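Local coordinates for protein integrase (Enterobacteria phage lambda, PDB 1Z19) that carries out site-specific recombination that integrates the phage genome into host DNA and, together with excisionase, takes the prophage out again, at residues R103-T108 with L225-D230; A53-Y58 with K68-T73; P123-L128 with A200-E205. The protein carries 1 engineered substitution. All blocks are in the same frame, centred on the assembly; numbering follows the deposited sequence.

Interaction 1: R103-T108 with L225-D230; sequences RRSRLT and LSFEGD. With nucleotides of chain A; nucleotides of chain C.
Two successive backbone amides, R103 N and R104 N, grip the phosphate oxygen OP1 of DT12 of chain A, just where R103, R104 and S105 run alongside D230. R103-T108 is the last part of the connection from helix 64-83 of the core-binding domain to helix 109-118 of the tyrosine-recombinase catalytic domain, and L225-D230 is in the loop between helices 209-223 and 237-248. The bond from R103 N to OP1 is 2.6 Å and that from R104 N is 3.0 Å.

The linker backbone is also tied to the loop. S105 N donates to D230 O over 3.0 Å, standing 38° out of the carbonyl plane rather than on a lone pair; the return bond, from D230 N to R103 O, is weak at 3.4 Å. The side chains of R103 and D230 meet as well: OD1 of D230 lies at the edge of the guanidinium, near its plane, and forms a long salt bridge to R103 NE (3.7 Å), the carboxylate being turned 48° from the guanidinium. R103 has a second anionic partner, a DNA phosphate reached by NH2. Further along, S105 CB sits 3.9 Å from E228 O.

R104 points its side chain away from the loop, toward the DNA. Its chain leaves with CG anti to the backbone N (chi1 -175°) and bends at chi3, which places the guanidinium between DT12 of chain A and DC25 of chain C, nearest side-chain atoms about 4 Å from those of H235, which is probably catalytic. C4' of DT12 of chain A lies over one guanidinium face, offset toward the rim, while R104 NH2 comes to 3.3 Å from C5' of DC25 of chain C.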
loop_
_atom_site.group_PDB
_atom_site.type_symbol
_atom_site.label_atom_id
_atom_site.label_comp_id
_atom_site.label_asym_id
_atom_site.label_seq_id
_atom_site.Cartn_x
_atom_site.Cartn_y
_atom_site.Cartn_z
ATOM N N ARG E 103 -11.662 -2.535 26.166
ATOM C CA ARG E 103 -11.887 -2.491 27.606
ATOM C C ARG E 103 -10.670 -2.911 28.435
ATOM O O ARG E 103 -10.503 -2.463 29.560
ATOM C CB ARG E 103 -13.069 -3.396 27.990
ATOM C CG ARG E 103 -14.412 -3.021 27.377
ATOM C CD ARG E 103 -15.566 -3.454 28.290
ATOM N NE ARG E 103 -15.867 -4.886 28.233
ATOM C CZ ARG E 103 -16.818 -5.436 27.469
ATOM N NH1 ARG E 103 -17.578 -4.679 26.675
ATOM N NH2 ARG E 103 -17.024 -6.750 27.515
ATOM N N ARG E 104 -9.837 -3.779 27.876
ATOM C CA ARG E 104 -8.662 -4.277 28.576
ATOM C C ARG E 104 -7.692 -3.178 28.962
ATOM O O ARG E 104 -7.274 -2.374 28.129
ATOM C CB ARG E 104 -7.938 -5.305 27.716
ATOM C CG ARG E 104 -6.769 -5.958 28.412
ATOM C CD ARG E 104 -6.047 -6.906 27.485
ATOM N NE ARG E 104 -6.942 -7.929 26.963
ATOM C CZ ARG E 104 -6.649 -8.713 25.935
ATOM N NH1 ARG E 104 -5.484 -8.585 25.316
ATOM N NH2 ARG E 104 -7.519 -9.628 25.526
ATOM N N SER E 105 -7.323 -3.152 30.234
ATOM C CA SER E 105 -6.405 -2.151 30.748
ATOM C C SER E 105 -4.945 -2.523 30.455
ATOM O O SER E 105 -4.576 -3.708 30.450
ATOM C CB SER E 105 -6.627 -2.009 32.258
ATOM O OG SER E 105 -5.768 -1.029 32.822
ATOM N N ARG E 106 -4.117 -1.513 30.194
ATOM C CA ARG E 106 -2.699 -1.750 29.931
ATOM C C ARG E 106 -2.026 -2.115 31.259
ATOM O O ARG E 106 -2.648 -2.030 32.322
ATOM C CB ARG E 106 -2.037 -0.500 29.347
ATOM C CG ARG E 106 -2.416 -0.155 27.908
ATOM C CD ARG E 106 -1.861 -1.175 26.925
ATOM N NE ARG E 106 -1.776 -0.692 25.548
ATOM C CZ ARG E 106 -1.764 -1.496 24.484
ATOM N NH1 ARG E 106 -1.847 -2.808 24.646
ATOM N NH2 ARG E 106 -1.634 -1.004 23.259
ATOM N N LEU E 107 -0.761 -2.513 31.202
ATOM C CA LEU E 107 -0.041 -2.891 32.404
ATOM C C LEU E 107 1.197 -2.038 32.621
ATOM O O LEU E 107 2.033 -1.937 31.730
ATOM C CB LEU E 107 0.372 -4.356 32.319
ATOM C CG LEU E 107 1.000 -4.929 33.596
ATOM C CD1 LEU E 107 -0.034 -4.979 34.722
ATOM C CD2 LEU E 107 1.541 -6.314 33.294
ATOM N N THR E 108 1.327 -1.431 33.796
ATOM C CA THR E 108 2.498 -0.609 34.082
ATOM C C THR E 108 3.614 -1.466 34.668
ATOM O O THR E 108 3.356 -2.522 35.223
ATOM C CB THR E 108 2.194 0.505 35.085
ATOM O OG1 THR E 108 2.040 -0.056 36.393
ATOM C CG2 THR E 108 0.938 1.238 34.684
ATOM N N LEU E 225 -4.356 -6.134 43.101
ATOM C CA LEU E 225 -4.432 -4.859 42.381
ATOM C C LEU E 225 -5.823 -4.624 41.784
ATOM O O LEU E 225 -6.554 -5.569 41.478
ATOM C CB LEU E 225 -3.404 -4.822 41.254
ATOM C CG LEU E 225 -1.931 -5.024 41.604
ATOM C CD1 LEU E 225 -1.084 -4.829 40.342
ATOM C CD2 LEU E 225 -1.517 -4.035 42.691
ATOM N N SER E 226 -6.180 -3.358 41.610
ATOM C CA SER E 226 -7.476 -2.999 41.041
ATOM C C SER E 226 -7.256 -2.212 39.761
ATOM O O SER E 226 -6.252 -1.514 39.626
ATOM C CB SER E 226 -8.266 -2.147 42.027
ATOM O OG SER E 226 -8.392 -2.821 43.266
ATOM N N PHE E 227 -8.184 -2.323 38.820
ATOM C CA PHE E 227 -8.044 -1.604 37.565
ATOM C C PHE E 227 -9.377 -1.063 37.103
ATOM O O PHE E 227 -10.428 -1.566 37.501
ATOM C CB PHE E 227 -7.522 -2.518 36.448
ATOM C CG PHE E 227 -6.406 -3.418 36.859
ATOM C CD1 PHE E 227 -6.672 -4.646 37.435
ATOM C CD2 PHE E 227 -5.080 -3.036 36.664
ATOM C CE1 PHE E 227 -5.631 -5.488 37.814
ATOM C CE2 PHE E 227 -4.029 -3.869 37.042
ATOM C CZ PHE E 227 -4.302 -5.096 37.616
ATOM N N GLU E 228 -9.329 -0.048 36.248
ATOM C CA GLU E 228 -10.543 0.510 35.681
ATOM C C GLU E 228 -10.924 -0.459 34.567
ATOM O O GLU E 228 -10.058 -0.953 33.844
ATOM C CB GLU E 228 -10.267 1.868 35.058
ATOM C CG GLU E 228 -9.445 2.789 35.918
ATOM C CD GLU E 228 -8.876 3.951 35.117
ATOM O OE1 GLU E 228 -8.090 3.690 34.167
ATOM O OE2 GLU E 228 -9.217 5.118 35.435
ATOM N N GLY E 229 -12.208 -0.738 34.421
ATOM C CA GLY E 229 -12.605 -1.645 33.366
ATOM C C GLY E 229 -11.974 -3.005 33.541
ATOM O O GLY E 229 -11.707 -3.436 34.662
ATOM N N ASP E 230 -11.718 -3.682 32.435
ATOM C CA ASP E 230 -11.144 -5.015 32.483
ATOM C C ASP E 230 -9.674 -5.067 32.866
ATOM O O ASP E 230 -8.904 -4.162 32.556
ATOM C CB ASP E 230 -11.337 -5.689 31.134
ATOM C CG ASP E 230 -12.793 -5.916 30.806
ATOM O OD1 ASP E 230 -13.618 -5.037 31.152
ATOM O OD2 ASP E 230 -13.109 -6.969 30.198
ATOM P P DT A 12 -11.725 -5.889 24.633
ATOM O OP1 DT A 12 -11.582 -5.130 25.888
ATOM O OP2 DT A 12 -12.464 -5.294 23.496
ATOM O "O5'" DT A 12 -10.247 -6.245 24.156
ATOM C "C5'" DT A 12 -10.032 -7.246 23.173
ATOM C "C4'" DT A 12 -8.562 -7.367 22.850
ATOM O "O4'" DT A 12 -8.428 -8.465 21.915
ATOM C "C3'" DT A 12 -7.960 -6.157 22.130
ATOM O "O3'" DT A 12 -6.564 -6.039 22.455
ATOM C "C2'" DT A 12 -8.222 -6.461 20.665
ATOM C "C1'" DT A 12 -8.120 -7.982 20.605
ATOM N N1 DT A 12 -9.060 -8.622 19.645
ATOM C C2 DT A 12 -8.558 -9.530 18.720
ATOM O O2 DT A 12 -7.379 -9.856 18.664
ATOM N N3 DT A 12 -9.486 -10.044 17.857
ATOM C C4 DT A 12 -10.835 -9.762 17.824
ATOM O O4 DT A 12 -11.558 -10.312 16.985
ATOM C C5 DT A 12 -11.298 -8.812 18.827
ATOM C C7 DT A 12 -12.749 -8.449 18.865
ATOM C C6 DT A 12 -10.399 -8.300 19.674
ATOM P P DC C 25 -4.227 -13.555 26.635
ATOM O OP1 DC C 25 -3.723 -12.455 27.494
ATOM O OP2 DC C 25 -3.613 -14.905 26.718
ATOM O "O5'" DC C 25 -5.789 -13.659 26.893
ATOM C "C5'" DC C 25 -6.596 -12.493 26.804
ATOM C "C4'" DC C 25 -7.794 -12.597 27.719
ATOM O "O4'" DC C 25 -8.855 -13.352 27.084
ATOM C "C3'" DC C 25 -7.498 -13.349 29.009
ATOM O "O3'" DC C 25 -8.381 -12.855 30.016
ATOM C "C2'" DC C 25 -7.818 -14.791 28.642
ATOM C "C1'" DC C 25 -9.018 -14.618 27.718
ATOM N N1 DC C 25 -9.209 -15.631 26.665
ATOM C C2 DC C 25 -10.497 -16.182 26.465
ATOM O O2 DC C 25 -11.440 -15.826 27.201
ATOM N N3 DC C 25 -10.682 -17.086 25.476
ATOM C C4 DC C 25 -9.654 -17.449 24.705
ATOM N N4 DC C 25 -9.888 -18.330 23.723
ATOM C C5 DC C 25 -8.341 -16.922 24.898
ATOM C C6 DC C 25 -8.166 -16.026 25.881
#

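Interaction 2: A53-Y58 with K68-T73; sequences AMLNGY and KLIRST
I70 leaves its helix with CG1 beside the backbone N (chi1 -73°) and CG2 anti to it, so its two branches aim at different partners; Y58 presents a ring face to the first through a chi1 of -85°. Both sit in a helical hairpin of the SAM-like core-binding domain, where the segments of helices 48-60 and 64-83 run nearly antiparallel at 155°, axes 10.0 Å apart.

I70 CD1 stands over the centre of the Y58 ring, 3.6 Å from its centroid, in a CH-pi contact, the two side chains crossing at about a right angle. The other branch, CG2, meets M54, here selenomethionine, whose chain bends at chi3 to bring CE within 3.7 Å of it. L55 CD2 is also near I70 CG2, at 4.0 Å.

One step along, L55 meets the aliphatic start of R71 rather than its charge: the extended R71 chain carries the guanidinium away, where NH2 makes a weak hydrogen bond to T95 O. Around the hairpin, Y58 and K68 pack on DNA phosphates and L69 on a thymine base. Both methyls of L55 touch the same atom, R71 CB, with CD1 at 3.9 Å.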
loop_
_atom_site.group_PDB
_atom_site.type_symbol
_atom_site.label_atom_id
_atom_site.label_comp_id
_atom_site.label_asym_id
_atom_site.label_seq_id
_atom_site.Cartn_x
_atom_site.Cartn_y
_atom_site.Cartn_z
ATOM N N ALA E 53 -31.772 -5.571 14.199
ATOM C CA ALA E 53 -32.360 -5.965 15.478
ATOM C C ALA E 53 -31.472 -6.906 16.288
ATOM O O ALA E 53 -31.289 -6.713 17.497
ATOM C CB ALA E 53 -33.709 -6.615 15.236
HETATM N N MSE E 54 -30.936 -7.922 15.619
HETATM C CA MSE E 54 -30.066 -8.882 16.277
HETATM C C MSE E 54 -28.810 -8.235 16.815
HETATM O O MSE E 54 -28.512 -8.319 18.008
HETATM C CB MSE E 54 -29.642 -9.970 15.319
HETATM C CG MSE E 54 -28.486 -10.775 15.863
HETATM SE SE MSE E 54 -27.780 -11.864 14.507
HETATM C CE MSE E 54 -26.991 -10.476 13.460
ATOM N N LEU E 55 -28.061 -7.607 15.917
ATOM C CA LEU E 55 -26.834 -6.935 16.291
ATOM C C LEU E 55 -27.069 -6.027 17.500
ATOM O O LEU E 55 -26.260 -6.002 18.432
ATOM C CB LEU E 55 -26.307 -6.123 15.104
ATOM C CG LEU E 55 -26.022 -6.917 13.824
ATOM C CD1 LEU E 55 -25.535 -5.974 12.747
ATOM C CD2 LEU E 55 -24.988 -7.992 14.087
ATOM N N ASN E 56 -28.176 -5.285 17.491
ATOM C CA ASN E 56 -28.492 -4.408 18.615
ATOM C C ASN E 56 -28.719 -5.278 19.836
ATOM O O ASN E 56 -28.463 -4.871 20.963
ATOM C CB ASN E 56 -29.740 -3.587 18.328
ATOM C CG ASN E 56 -29.540 -2.628 17.191
ATOM O OD1 ASN E 56 -28.464 -2.045 17.049
ATOM N ND2 ASN E 56 -30.570 -2.450 16.371
ATOM N N GLY E 57 -29.203 -6.485 19.597
ATOM C CA GLY E 57 -29.417 -7.390 20.697
ATOM C C GLY E 57 -28.091 -7.644 21.382
ATOM O O GLY E 57 -27.982 -7.579 22.607
ATOM N N TYR E 58 -27.068 -7.937 20.594
ATOM C CA TYR E 58 -25.774 -8.195 21.181
ATOM C C TYR E 58 -25.220 -6.920 21.780
ATOM O O TYR E 58 -24.671 -6.943 22.882
ATOM C CB TYR E 58 -24.792 -8.756 20.145
ATOM C CG TYR E 58 -24.880 -10.258 19.955
ATOM C CD1 TYR E 58 -25.821 -10.827 19.099
ATOM C CD2 TYR E 58 -24.016 -11.116 20.639
ATOM C CE1 TYR E 58 -25.900 -12.204 18.927
ATOM C CE2 TYR E 58 -24.088 -12.500 20.472
ATOM C CZ TYR E 58 -25.030 -13.033 19.615
ATOM O OH TYR E 58 -25.099 -14.397 19.444
ATOM N N LYS E 68 -19.878 -6.766 16.084
ATOM C CA LYS E 68 -19.040 -6.381 14.958
ATOM C C LYS E 68 -18.516 -7.560 14.141
ATOM O O LYS E 68 -18.428 -7.483 12.921
ATOM C CB LYS E 68 -17.881 -5.518 15.467
ATOM C CG LYS E 68 -17.161 -4.701 14.397
ATOM C CD LYS E 68 -16.142 -3.736 15.015
ATOM C CE LYS E 68 -15.052 -4.486 15.782
ATOM N NZ LYS E 68 -14.119 -3.576 16.520
ATOM N N LEU E 69 -18.163 -8.651 14.800
ATOM C CA LEU E 69 -17.670 -9.805 14.072
ATOM C C LEU E 69 -18.838 -10.498 13.388
ATOM O O LEU E 69 -18.770 -10.821 12.199
ATOM C CB LEU E 69 -16.971 -10.773 15.019
ATOM C CG LEU E 69 -15.654 -10.281 15.616
ATOM C CD1 LEU E 69 -15.127 -11.322 16.588
ATOM C CD2 LEU E 69 -14.656 -10.018 14.520
ATOM N N ILE E 70 -19.907 -10.732 14.143
ATOM C CA ILE E 70 -21.082 -11.370 13.588
ATOM C C ILE E 70 -21.513 -10.598 12.344
ATOM O O ILE E 70 -21.740 -11.188 11.285
ATOM C CB ILE E 70 -22.227 -11.390 14.606
ATOM C CG1 ILE E 70 -21.922 -12.415 15.700
ATOM C CG2 ILE E 70 -23.537 -11.725 13.915
ATOM C CD1 ILE E 70 -22.818 -12.294 16.928
ATOM N N ARG E 71 -21.626 -9.280 12.462
ATOM C CA ARG E 71 -22.007 -8.477 11.312
ATOM C C ARG E 71 -21.058 -8.752 10.140
ATOM O O ARG E 71 -21.501 -8.917 9.009
ATOM C CB ARG E 71 -21.975 -6.990 11.646
ATOM C CG ARG E 71 -22.175 -6.101 10.429
ATOM C CD ARG E 71 -22.078 -4.620 10.788
ATOM N NE ARG E 71 -22.144 -3.749 9.612
ATOM C CZ ARG E 71 -21.282 -3.782 8.590
ATOM N NH1 ARG E 71 -20.274 -4.649 8.585
ATOM N NH2 ARG E 71 -21.421 -2.939 7.570
ATOM N N SER E 72 -19.758 -8.811 10.409
ATOM C CA SER E 72 -18.791 -9.079 9.348
ATOM C C SER E 72 -19.047 -10.408 8.659
ATOM O O SER E 72 -19.162 -10.473 7.436
ATOM C CB SER E 72 -17.363 -9.077 9.890
ATOM O OG SER E 72 -16.754 -7.817 9.683
ATOM N N THR E 73 -19.125 -11.469 9.447
ATOM C CA THR E 73 -19.360 -12.797 8.908
ATOM C C THR E 73 -20.627 -12.883 8.051
ATOM O O THR E 73 -20.615 -13.457 6.960
ATOM C CB THR E 73 -19.441 -13.812 10.056
ATOM O OG1 THR E 73 -18.134 -13.961 10.618
ATOM C CG2 THR E 73 -19.959 -15.162 9.574
#

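Interaction 3: P123-L128 with A200-E205. With nucleotides of chain A.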
loop_
_atom_site.group_PDB
_atom_site.type_symbol
_atom_site.label_atom_id
_atom_site.label_comp_id
_atom_site.label_asym_id
_atom_site.label_seq_id
_atom_site.Cartn_x
_atom_site.Cartn_y
_atom_site.Cartn_z
ATOM N N PRO E 123 3.555 -22.033 39.688
ATOM C CA PRO E 123 4.535 -22.971 39.144
ATOM C C PRO E 123 5.741 -22.190 38.645
ATOM O O PRO E 123 5.610 -21.143 38.014
ATOM C CB PRO E 123 3.770 -23.652 38.021
ATOM C CG PRO E 123 2.371 -23.643 38.528
ATOM C CD PRO E 123 2.227 -22.257 39.096
ATOM N N CYS E 124 6.918 -22.708 38.937
ATOM C CA CYS E 124 8.149 -22.045 38.572
ATOM C C CYS E 124 8.210 -21.446 37.174
ATOM O O CYS E 124 8.869 -20.420 36.974
ATOM C CB CYS E 124 9.308 -23.014 38.763
ATOM S SG CYS E 124 8.854 -24.669 38.249
ATOM N N TRP E 125 7.538 -22.061 36.209
ATOM C CA TRP E 125 7.605 -21.542 34.849
ATOM C C TRP E 125 6.930 -20.181 34.623
ATOM O O TRP E 125 7.347 -19.409 33.760
ATOM C CB TRP E 125 7.081 -22.587 33.837
ATOM C CG TRP E 125 5.732 -23.226 34.156
ATOM C CD1 TRP E 125 5.509 -24.479 34.675
ATOM C CD2 TRP E 125 4.441 -22.642 33.966
ATOM N NE1 TRP E 125 4.162 -24.704 34.817
ATOM C CE2 TRP E 125 3.483 -23.595 34.393
ATOM C CE3 TRP E 125 3.998 -21.403 33.476
ATOM C CZ2 TRP E 125 2.111 -23.348 34.347
ATOM C CZ3 TRP E 125 2.627 -21.153 33.429
ATOM C CH2 TRP E 125 1.699 -22.124 33.863
ATOM N N LEU E 126 5.913 -19.863 35.413
ATOM C CA LEU E 126 5.226 -18.593 35.227
ATOM C C LEU E 126 6.174 -17.408 35.205
ATOM O O LEU E 126 6.266 -16.701 34.208
ATOM C CB LEU E 126 4.179 -18.375 36.314
ATOM C CG LEU E 126 3.299 -17.147 36.071
ATOM C CD1 LEU E 126 2.644 -17.248 34.712
ATOM C CD2 LEU E 126 2.253 -17.047 37.160
ATOM N N ARG E 127 6.871 -17.176 36.304
ATOM C CA ARG E 127 7.802 -16.069 36.351
ATOM C C ARG E 127 8.678 -16.071 35.120
ATOM O O ARG E 127 8.879 -15.045 34.477
ATOM C CB ARG E 127 8.658 -16.169 37.596
ATOM C CG ARG E 127 7.904 -15.753 38.822
ATOM C CD ARG E 127 8.779 -15.722 40.022
ATOM N NE ARG E 127 8.191 -14.851 41.021
ATOM C CZ ARG E 127 8.665 -14.716 42.251
ATOM N NH1 ARG E 127 9.740 -15.409 42.624
ATOM N NH2 ARG E 127 8.068 -13.883 43.099
ATOM N N LEU E 128 9.196 -17.236 34.774
ATOM C CA LEU E 128 10.043 -17.323 33.614
ATOM C C LEU E 128 9.268 -16.911 32.364
ATOM O O LEU E 128 9.711 -16.058 31.594
ATOM C CB LEU E 128 10.599 -18.739 33.493
ATOM C CG LEU E 128 11.538 -19.099 34.656
ATOM C CD1 LEU E 128 12.135 -20.485 34.427
ATOM C CD2 LEU E 128 12.659 -18.065 34.752
ATOM N N ALA E 200 8.764 -24.778 29.709
ATOM C CA ALA E 200 8.283 -26.140 29.854
ATOM C C ALA E 200 7.580 -26.370 31.171
ATOM O O ALA E 200 7.707 -25.572 32.106
ATOM C CB ALA E 200 9.432 -27.114 29.696
ATOM N N SER E 201 6.823 -27.462 31.235
ATOM C CA SER E 201 6.089 -27.815 32.442
ATOM C C SER E 201 7.021 -28.457 33.463
ATOM O O SER E 201 8.182 -28.760 33.176
ATOM C CB SER E 201 4.983 -28.802 32.116
ATOM O OG SER E 201 5.546 -30.043 31.750
ATOM N N THR E 202 6.496 -28.668 34.656
ATOM C CA THR E 202 7.258 -29.276 35.726
ATOM C C THR E 202 7.636 -30.706 35.347
ATOM O O THR E 202 8.482 -31.324 35.989
ATOM C CB THR E 202 6.443 -29.305 37.006
ATOM O OG1 THR E 202 5.304 -30.150 36.810
ATOM C CG2 THR E 202 5.969 -27.906 37.355
ATOM N N ARG E 203 7.013 -31.232 34.303
ATOM C CA ARG E 203 7.330 -32.581 33.862
ATOM C C ARG E 203 8.182 -32.474 32.614
ATOM O O ARG E 203 8.320 -33.436 31.850
ATOM C CB ARG E 203 6.048 -33.364 33.564
ATOM C CG ARG E 203 5.087 -33.435 34.735
ATOM C CD ARG E 203 3.804 -34.170 34.377
ATOM N NE ARG E 203 2.860 -34.184 35.496
ATOM C CZ ARG E 203 2.176 -33.121 35.925
ATOM N NH1 ARG E 203 2.316 -31.939 35.326
ATOM N NH2 ARG E 203 1.354 -33.232 36.970
ATOM N N ARG E 204 8.748 -31.286 32.416
ATOM C CA ARG E 204 9.607 -30.985 31.265
ATOM C C ARG E 204 8.906 -31.046 29.908
ATOM O O ARG E 204 9.554 -31.276 28.879
ATOM C CB ARG E 204 10.804 -31.927 31.225
ATOM C CG ARG E 204 11.769 -31.781 32.371
ATOM C CD ARG E 204 13.008 -32.573 32.040
ATOM N NE ARG E 204 14.097 -32.317 32.968
ATOM C CZ ARG E 204 15.366 -32.586 32.700
ATOM N NH1 ARG E 204 15.699 -33.113 31.533
ATOM N NH2 ARG E 204 16.299 -32.322 33.592
ATOM N N GLU E 205 7.594 -30.833 29.906
ATOM C CA GLU E 205 6.820 -30.867 28.676
ATOM C C GLU E 205 6.330 -29.478 28.299
ATOM O O GLU E 205 6.180 -28.611 29.157
ATOM C CB GLU E 205 5.621 -31.813 28.834
ATOM C CG GLU E 205 5.984 -33.293 28.972
ATOM C CD GLU E 205 7.010 -33.773 27.935
ATOM O OE1 GLU E 205 6.903 -33.397 26.742
ATOM O OE2 GLU E 205 7.924 -34.543 28.317
ATOM P P DG A 4 2.619 -27.800 35.443
ATOM O OP1 DG A 4 4.044 -28.067 35.140
ATOM O OP2 DG A 4 2.152 -26.401 35.552
ATOM O "O5'" DG A 4 1.706 -28.509 34.346
ATOM C "C5'" DG A 4 0.315 -28.685 34.586
ATOM C "C4'" DG A 4 -0.355 -29.367 33.415
ATOM O "O4'" DG A 4 -1.670 -29.772 33.884
ATOM C "C3'" DG A 4 -0.609 -28.407 32.240
ATOM O "O3'" DG A 4 -0.669 -29.078 30.963
ATOM C "C2'" DG A 4 -1.959 -27.815 32.582
ATOM C "C1'" DG A 4 -2.661 -28.994 33.233
ATOM N N9 DG A 4 -3.704 -28.609 34.178
ATOM C C8 DG A 4 -3.670 -27.603 35.121
ATOM N N7 DG A 4 -4.843 -27.363 35.653
ATOM C C5 DG A 4 -5.687 -28.302 35.062
ATOM C C6 DG A 4 -7.088 -28.524 35.220
ATOM O O6 DG A 4 -7.895 -27.907 35.941
ATOM N N1 DG A 4 -7.530 -29.583 34.425
ATOM C C2 DG A 4 -6.736 -30.336 33.589
ATOM N N2 DG A 4 -7.344 -31.327 32.908
ATOM N N3 DG A 4 -5.439 -30.135 33.431
ATOM C C4 DG A 4 -4.986 -29.107 34.187
ATOM P P DC A 3 0.012 -25.596 41.198
ATOM O OP1 DC A 3 1.292 -24.852 41.413
ATOM O OP2 DC A 3 -1.223 -24.854 40.794
ATOM O "O5'" DC A 3 0.274 -26.741 40.115
ATOM C "C5'" DC A 3 1.306 -27.704 40.312
ATOM C "C4'" DC A 3 1.395 -28.639 39.129
ATOM O "O4'" DC A 3 0.158 -29.404 39.037
ATOM C "C3'" DC A 3 1.485 -27.853 37.820
ATOM O "O3'" DC A 3 2.234 -28.555 36.816
ATOM C "C2'" DC A 3 0.031 -27.680 37.427
ATOM C "C1'" DC A 3 -0.565 -29.006 37.880
ATOM N N1 DC A 3 -2.012 -28.990 38.166
ATOM C C2 DC A 3 -2.805 -30.046 37.696
ATOM O O2 DC A 3 -2.253 -31.024 37.164
ATOM N N3 DC A 3 -4.155 -29.971 37.825
ATOM C C4 DC A 3 -4.710 -28.905 38.410
ATOM N N4 DC A 3 -6.045 -28.847 38.480
ATOM C C5 DC A 3 -3.922 -27.844 38.946
ATOM C C6 DC A 3 -2.588 -27.934 38.813
#
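A DNA phosphate-binding site joins W125, on helix 125-136, to the type I beta turn S201-R204. The indole lies beside the turn: A200 O and S201 CA come to it obliquely, 3.5 Å from W125 CB and 4.1 Å from W125 CD1 respectively. At the rim, C124 SG just touches T202 CG2.

With CG lodged between the backbone N and the carbonyl carbon (chi1 50°), the indole turns its NE1 edge to the phosphate of DG4 of chain A, whose phosphorus lies in the ring plane. W125 NE1 donates to OP2 at 2.7 Å and more weakly to OP1. From the turn, T202 N gives OP1 an almost straight bond of 2.6 Å (176°), and T202 OG1 donates to the same oxygen over 3.0 Å. OP1 thus receives two firm bonds from T202 and a weak one from W125 NE1.

Within the catalytic domain of the tyrosine-recombinase fold, the turn belongs to the loop between helices 182-192 and 209-223, and the tryptophan is lodged against the second of these, where Y215 makes an edge-to-face contact with it. P123 CB covers one face of the indole toward its rim. The same proline reaches the preceding phosphate, with CG near OP1 of DC3 of chain A.

Within the 200-205 segment S201 OG accepts from E205 N at 2.9 Å. R203, extended from CG to NE, puts its guanidinium edge near the strand, NH1 3.6 Å from O5' of DG4 of chain A.

Interaction 2 belongs to the core-binding domain, interactions 1 and 3 to the catalytic domain, with 3 nested in the long chain loop that 1 closes. Interactions 2 and 3 lie on opposite sides of the chain's centre, their own centres about 40 Å apart. Interaction 3 is a buried contact; 1 and 2 are partly buried. Between the segments of 2 the contact is apolar packing plus a CH-pi contact, while the loop contacts hold phosphates of chain A: interaction 1 through two backbone amides, interaction 3 through one amide with an indole N-H and a hydroxyl. Interaction 1 adds one sound backbone bond, a weak one and a long salt bridge, beside probable active-site residues.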